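Local coordinates for monomethylamine corrinoid protein 1 (Methanosarcina barkeri, PDB 3EZX) that carries methyl groups on its bound corrinoid cofactor between the methyltransferases MtmB and MtbA during methane formation from monomethylamine, at residues V136-A139 / A140-K143; T157-L160 / G161-D164; M166-L169 / N170-K173. All blocks are in the same frame, centred on the assembly; numbering follows the deposited sequence.

Contact 1: V136-A139 / A140-K143; sequences VEEA and AKHK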
loop_
_atom_site.group_PDB
_atom_site.type_symbol
_atom_site.label_atom_id
_atom_site.label_comp_id
_atom_site.label_asym_id
_atom_site.label_seq_id
_atom_site.Cartn_x
_atom_site.Cartn_y
_atom_site.Cartn_z
ATOM N N VAL A 136 -13.903 11.056 6.203
ATOM C CA VAL A 136 -15.345 11.218 6.076
ATOM C C VAL A 136 -15.642 12.555 5.406
ATOM O O VAL A 136 -16.540 12.653 4.575
ATOM C CB VAL A 136 -16.045 11.192 7.451
ATOM C CG1 VAL A 136 -17.530 11.457 7.284
ATOM C CG2 VAL A 136 -15.833 9.848 8.112
ATOM N N GLU A 137 -14.885 13.585 5.769
ATOM C CA GLU A 137 -15.083 14.901 5.180
ATOM C C GLU A 137 -14.749 14.864 3.698
ATOM O O GLU A 137 -15.414 15.509 2.885
ATOM C CB GLU A 137 -14.219 15.949 5.892
ATOM C CG GLU A 137 -14.873 16.530 7.138
ATOM C CD GLU A 137 -13.990 17.528 7.869
ATOM O OE1 GLU A 137 -13.350 18.366 7.197
ATOM O OE2 GLU A 137 -13.948 17.482 9.117
ATOM N N GLU A 138 -13.721 14.097 3.351
ATOM C CA GLU A 138 -13.297 13.976 1.963
ATOM C C GLU A 138 -14.365 13.235 1.166
ATOM O O GLU A 138 -14.677 13.607 0.033
ATOM C CB GLU A 138 -11.973 13.216 1.885
ATOM C CG GLU A 138 -11.241 13.355 0.559
ATOM C CD GLU A 138 -10.879 14.796 0.247
ATOM O OE1 GLU A 138 -10.563 15.545 1.196
ATOM O OE2 GLU A 138 -10.897 15.179 -0.944
ATOM N N ALA A 139 -14.929 12.193 1.770
ATOM C CA ALA A 139 -15.965 11.397 1.120
ATOM C C ALA A 139 -17.236 12.214 0.903
ATOM O O ALA A 139 -17.944 12.026 -0.087
ATOM C CB ALA A 139 -16.275 10.160 1.952
ATOM N N ALA A 140 -17.519 13.120 1.836
ATOM C CA ALA A 140 -18.700 13.973 1.761
ATOM C C ALA A 140 -18.617 14.927 0.576
ATOM O O ALA A 140 -19.592 15.113 -0.148
ATOM C CB ALA A 140 -18.855 14.764 3.060
ATOM N N LYS A 141 -17.448 15.534 0.384
ATOM C CA LYS A 141 -17.235 16.470 -0.715
ATOM C C LYS A 141 -17.483 15.783 -2.051
ATOM O O LYS A 141 -17.777 16.438 -3.049
ATOM C CB LYS A 141 -15.796 17.004 -0.697
ATOM C CG LYS A 141 -15.364 17.663 0.606
ATOM C CD LYS A 141 -13.879 18.005 0.581
ATOM C CE LYS A 141 -13.386 18.475 1.944
ATOM N NZ LYS A 141 -11.905 18.660 1.975
ATOM N N HIS A 142 -17.360 14.459 -2.065
ATOM C CA HIS A 142 -17.552 13.684 -3.286
ATOM C C HIS A 142 -18.778 12.776 -3.222
ATOM O O HIS A 142 -18.839 11.753 -3.903
ATOM C CB HIS A 142 -16.299 12.846 -3.564
ATOM C CG HIS A 142 -15.086 13.662 -3.888
ATOM N ND1 HIS A 142 -14.947 14.347 -5.075
ATOM C CD2 HIS A 142 -13.964 13.916 -3.175
ATOM C CE1 HIS A 142 -13.791 14.988 -5.080
ATOM N NE2 HIS A 142 -13.176 14.742 -3.938
ATOM N N LYS A 143 -19.755 13.154 -2.409
ATOM C CA LYS A 143 -20.965 12.356 -2.271
ATOM C C LYS A 143 -21.735 12.290 -3.583
ATOM O O LYS A 143 -21.923 13.304 -4.259
ATOM C CB LYS A 143 -21.867 12.938 -1.180
ATOM C CG LYS A 143 -23.082 12.079 -0.850
ATOM C CD LYS A 143 -23.886 12.695 0.286
ATOM C CE LYS A 143 -24.966 11.750 0.786
ATOM N NZ LYS A 143 -25.707 12.324 1.944
#
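E138 reaches two residues of the next turn at once, K141 with one carboxylate oxygen and H142 with the other, where helix 132-141 runs out. Its CG lies anti to the backbone N (chi1 -164°), and a bend at chi2 brings the end of the side chain back toward the helix terminus. OE1 of E138 then makes a weak, long salt bridge of 3.5 Å to NZ of K141, whose extended chain crosses the glutamate. OE2 approaches the H142 imidazole at its edge, in its plane, 3.8 Å from NE2 of H142; the two side chains run alongside one another. On the same ring ND1 has a weak hydrogen bond to E145, and CD2 comes to 3.3 Å from the backbone O of E138. Cutting E138 back to an alanine would probably cost K141 its salt bridge here and leave this edge of the H142 ring without a carboxylate beside it. The close part of the contact is the backbone, with the buried A139: A140 N binds V136 O at 2.9 Å and K141 N binds E137 O at 3.2 Å. A last, weak bond from H142 N to A139 O (3.2 Å) closes the turn, with H142 already in the loop. The solvent side is looser: E137, A140 and K141 are exposed, and the ion pair there is long. On the protein side, E138 touches I96 and H142 touches L94, both on strand 94-99, V136 packs on L165 and L169 of helix 161-171, and A139 meets L174 in a loop.

Contact 2: T157-L160 / G161-D164; sequences TSML and GQKD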
loop_
_atom_site.group_PDB
_atom_site.type_symbol
_atom_site.label_atom_id
_atom_site.label_comp_id
_atom_site.label_asym_id
_atom_site.label_seq_id
_atom_site.Cartn_x
_atom_site.Cartn_y
_atom_site.Cartn_z
ATOM N N THR A 157 -3.261 -1.718 16.498
ATOM C CA THR A 157 -3.770 -0.574 17.247
ATOM C C THR A 157 -4.419 0.461 16.328
ATOM O O THR A 157 -5.440 1.052 16.674
ATOM C CB THR A 157 -2.641 0.114 18.045
ATOM O OG1 THR A 157 -1.909 -0.872 18.784
ATOM C CG2 THR A 157 -3.218 1.132 19.017
ATOM N N SER A 158 -3.828 0.673 15.155
ATOM C CA SER A 158 -4.355 1.639 14.195
ATOM C C SER A 158 -5.437 1.017 13.314
ATOM O O SER A 158 -6.316 1.713 12.811
ATOM C CB SER A 158 -3.225 2.180 13.313
ATOM O OG SER A 158 -2.684 1.156 12.492
ATOM N N MET A 159 -5.367 -0.294 13.130
ATOM C CA MET A 159 -6.342 -1.011 12.317
ATOM C C MET A 159 -7.723 -1.032 12.964
ATOM O O MET A 159 -8.741 -1.071 12.272
ATOM C CB MET A 159 -5.874 -2.447 12.096
ATOM C CG MET A 159 -6.877 -3.319 11.367
ATOM S SD MET A 159 -6.546 -5.068 11.645
ATOM C CE MET A 159 -7.363 -5.300 13.250
ATOM N N LEU A 160 -7.753 -1.015 14.292
ATOM C CA LEU A 160 -9.010 -1.034 15.032
ATOM C C LEU A 160 -9.843 0.202 14.728
ATOM O O LEU A 160 -11.079 0.143 14.702
ATOM C CB LEU A 160 -8.731 -1.123 16.533
ATOM C CG LEU A 160 -7.905 -2.350 16.935
ATOM C CD1 LEU A 160 -7.663 -2.355 18.436
ATOM C CD2 LEU A 160 -8.628 -3.614 16.499
ATOM N N GLY A 161 -9.162 1.319 14.492
ATOM C CA GLY A 161 -9.852 2.557 14.183
ATOM C C GLY A 161 -10.622 2.528 12.871
ATOM O O GLY A 161 -11.389 3.444 12.577
ATOM N N GLN A 162 -10.421 1.485 12.075
ATOM C CA GLN A 162 -11.116 1.376 10.801
ATOM C C GLN A 162 -12.577 1.083 11.084
ATOM O O GLN A 162 -13.454 1.425 10.294
ATOM C CB GLN A 162 -10.512 0.259 9.952
ATOM C CG GLN A 162 -9.024 0.425 9.713
ATOM C CD GLN A 162 -8.442 -0.668 8.842
ATOM O OE1 GLN A 162 -8.706 -1.851 9.048
ATOM N NE2 GLN A 162 -7.631 -0.276 7.866
ATOM N N LYS A 163 -12.833 0.442 12.218
ATOM C CA LYS A 163 -14.198 0.123 12.601
ATOM C C LYS A 163 -14.917 1.450 12.773
ATOM O O LYS A 163 -15.947 1.700 12.145
ATOM C CB LYS A 163 -14.222 -0.663 13.916
ATOM C CG LYS A 163 -15.612 -1.140 14.315
ATOM C CD LYS A 163 -15.584 -2.013 15.558
ATOM C CE LYS A 163 -16.984 -2.496 15.918
ATOM N NZ LYS A 163 -16.988 -3.403 17.104
ATOM N N ASP A 164 -14.351 2.300 13.624
ATOM C CA ASP A 164 -14.908 3.617 13.888
ATOM C C ASP A 164 -15.208 4.335 12.576
ATOM O O ASP A 164 -16.284 4.901 12.405
ATOM C CB ASP A 164 -13.924 4.441 14.726
ATOM C CG ASP A 164 -14.350 5.895 14.878
ATOM O OD1 ASP A 164 -14.356 6.631 13.866
ATOM O OD2 ASP A 164 -14.677 6.303 16.010
#
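The flat amide of Q162 sits against M159, its OE1 3.3 Å from CG of M159 and its CD 3.5 Å from the backbone O of M159. OE1 accepts a hydrogen bond from NE1 of W191, which fixes the amide next to the methionine. Q162 gets there with CG anti to its carbonyl carbon (chi1 -56°) and an extended chain that passes M159 obliquely. The peptide carbonyls are approached from above their planes: Q162 N binds M159 O at 3.1 Å from 58° out of the carbonyl plane, and K163 N binds L160 O at 3.1 Å in a similar way. With the weak bond from G161 N to S158 O, the three bonds each span three residues, as in a 3-10 turn, where helices 156-159 and 161-171 follow one another. S158 OG is hydrogen-bonded to M155 O and to D103 of the DxHxxG cobalamin-binding motif; its side chain is about 7 Å from that of H105, the probable axial ligand of cobalt. T157 approaches the bound corrinoid to about 5 Å, side chain to ligand. Helix 189-195 flanks this turn, W191 touching M159, L160 and K163, while P186 and V187 from the preceding loop meet M159 and Q162.

Contact 3: M166-L169 / N170-K173; sequences MDRL and NEEK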
loop_
_atom_site.group_PDB
_atom_site.type_symbol
_atom_site.label_atom_id
_atom_site.label_comp_id
_atom_site.label_asym_id
_atom_site.label_seq_id
_atom_site.Cartn_x
_atom_site.Cartn_y
_atom_site.Cartn_z
ATOM N N MET A 166 -15.866 3.158 9.545
ATOM C CA MET A 166 -17.072 2.597 8.953
ATOM C C MET A 166 -18.304 3.040 9.736
ATOM O O MET A 166 -19.325 3.398 9.146
ATOM C CB MET A 166 -16.998 1.066 8.914
ATOM C CG MET A 166 -16.018 0.535 7.889
ATOM S SD MET A 166 -16.277 1.276 6.260
ATOM C CE MET A 166 -17.180 -0.009 5.424
ATOM N N ASP A 167 -18.206 3.026 11.062
ATOM C CA ASP A 167 -19.332 3.442 11.886
ATOM C C ASP A 167 -19.678 4.913 11.664
ATOM O O ASP A 167 -20.851 5.288 11.697
ATOM C CB ASP A 167 -19.040 3.205 13.373
ATOM C CG ASP A 167 -18.880 1.735 13.713
ATOM O OD1 ASP A 167 -19.626 0.905 13.149
ATOM O OD2 ASP A 167 -18.019 1.411 14.559
ATOM N N ARG A 168 -18.665 5.745 11.433
ATOM C CA ARG A 168 -18.896 7.170 11.219
ATOM C C ARG A 168 -19.457 7.461 9.836
ATOM O O ARG A 168 -20.122 8.473 9.636
ATOM C CB ARG A 168 -17.605 7.973 11.427
ATOM C CG ARG A 168 -17.007 7.852 12.822
ATOM C CD ARG A 168 -18.060 8.049 13.908
ATOM N NE ARG A 168 -18.098 6.919 14.838
ATOM C CZ ARG A 168 -19.003 6.766 15.804
ATOM N NH1 ARG A 168 -19.957 7.673 15.974
ATOM N NH2 ARG A 168 -18.953 5.704 16.599
ATOM N N LEU A 169 -19.189 6.577 8.882
ATOM C CA LEU A 169 -19.696 6.770 7.530
ATOM C C LEU A 169 -21.199 6.534 7.519
ATOM O O LEU A 169 -21.923 7.127 6.718
ATOM C CB LEU A 169 -19.014 5.810 6.548
ATOM C CG LEU A 169 -17.512 5.972 6.313
ATOM C CD1 LEU A 169 -17.075 5.028 5.203
ATOM C CD2 LEU A 169 -17.196 7.413 5.931
ATOM N N ASN A 170 -21.659 5.664 8.414
ATOM C CA ASN A 170 -23.078 5.347 8.521
ATOM C C ASN A 170 -23.818 6.426 9.304
ATOM O O ASN A 170 -24.901 6.852 8.907
ATOM C CB ASN A 170 -23.255 3.980 9.184
ATOM C CG ASN A 170 -22.913 2.837 8.247
ATOM O OD1 ASN A 170 -22.018 2.957 7.413
ATOM N ND2 ASN A 170 -23.619 1.722 8.385
ATOM N N GLU A 171 -23.226 6.871 10.408
ATOM C CA GLU A 171 -23.824 7.920 11.228
ATOM C C GLU A 171 -24.084 9.138 10.352
ATOM O O GLU A 171 -24.953 9.959 10.647
ATOM C CB GLU A 171 -22.877 8.319 12.359
ATOM C CG GLU A 171 -23.343 9.534 13.146
ATOM C CD GLU A 171 -22.244 10.146 13.992
ATOM O OE1 GLU A 171 -21.730 9.459 14.900
ATOM O OE2 GLU A 171 -21.894 11.320 13.744
ATOM N N GLU A 172 -23.312 9.251 9.277
ATOM C CA GLU A 172 -23.441 10.362 8.349
ATOM C C GLU A 172 -24.109 9.889 7.073
ATOM O O GLU A 172 -24.008 10.538 6.032
ATOM C CB GLU A 172 -22.064 10.946 8.033
ATOM C CG GLU A 172 -21.358 11.537 9.242
ATOM C CD GLU A 172 -22.072 12.755 9.797
ATOM O OE1 GLU A 172 -22.170 13.766 9.068
ATOM O OE2 GLU A 172 -22.534 12.701 10.958
ATOM N N LYS A 173 -24.790 8.750 7.167
ATOM C CA LYS A 173 -25.495 8.164 6.033
ATOM C C LYS A 173 -24.781 8.524 4.736
ATOM O O LYS A 173 -25.334 9.193 3.864
ATOM C CB LYS A 173 -26.945 8.664 6.011
ATOM C CG LYS A 173 -27.677 8.450 7.336
ATOM C CD LYS A 173 -29.157 8.793 7.246
ATOM C CE LYS A 173 -29.863 8.524 8.571
ATOM N NZ LYS A 173 -31.340 8.706 8.479
#
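R168 and E171 meet one turn apart on helix 161-171, their flat ends turned steeply against each other, guanidinium and carboxylate planes 80° apart. OE1 of E171 stands at the edge of the guanidinium, near its plane, 2.7 Å from NH1 of R168. The N-H is bent away from it (124°), making a salt bridge whose hydrogen bond is weak. The two chains arrive differently: R168 bends at chi2 and again at chi3, which folds its head over toward the later turn, whereas E171, with CG anti to the backbone N (chi1 172°), runs out extended to meet it. E172 keeps its aliphatic part by the backbone, CG 3.3 Å from O of R168. In the backbone, E171 N binds D167 O at 3.1 Å and nearly straight, while N170 N is shared weakly between M166 O and D167 O. M166 and L169 turn inward instead and touch C180 of strand 179-183, M166 reaching F182 as well. R168 NE also faces D164 OD2 in a long, weak ion pair. The arginine therefore has an acid at the turn before and another at the turn after, and its charge is probably balanced along the helix surface, by attraction more than by well-aimed bonds.

All three contacts are short-range pairings on helices of the Rossmann-like corrinoid-binding domain. Contacts 2 and 3 share helix 161-171, contact 2 joining it to helix 156-159 and contact 3 lying toward its far end, whereas contact 1 closes helix 132-141. Contact 1 is the most superficial, and contacts 2 and 3 are partly buried. Chemistry follows place: contacts 1 and 3 each carry a salt bridge between residues three apart at a helix end, while contact 2, nearest the cofactor, has a buried amide and methionine and no salt bridge between its two segments. Contacts 1 and 3 also touch, CG2 of V136 packing 3.5 Å from CD2 of L169, so apolar contact joins the helices. Contacts 1 and 2 do not touch.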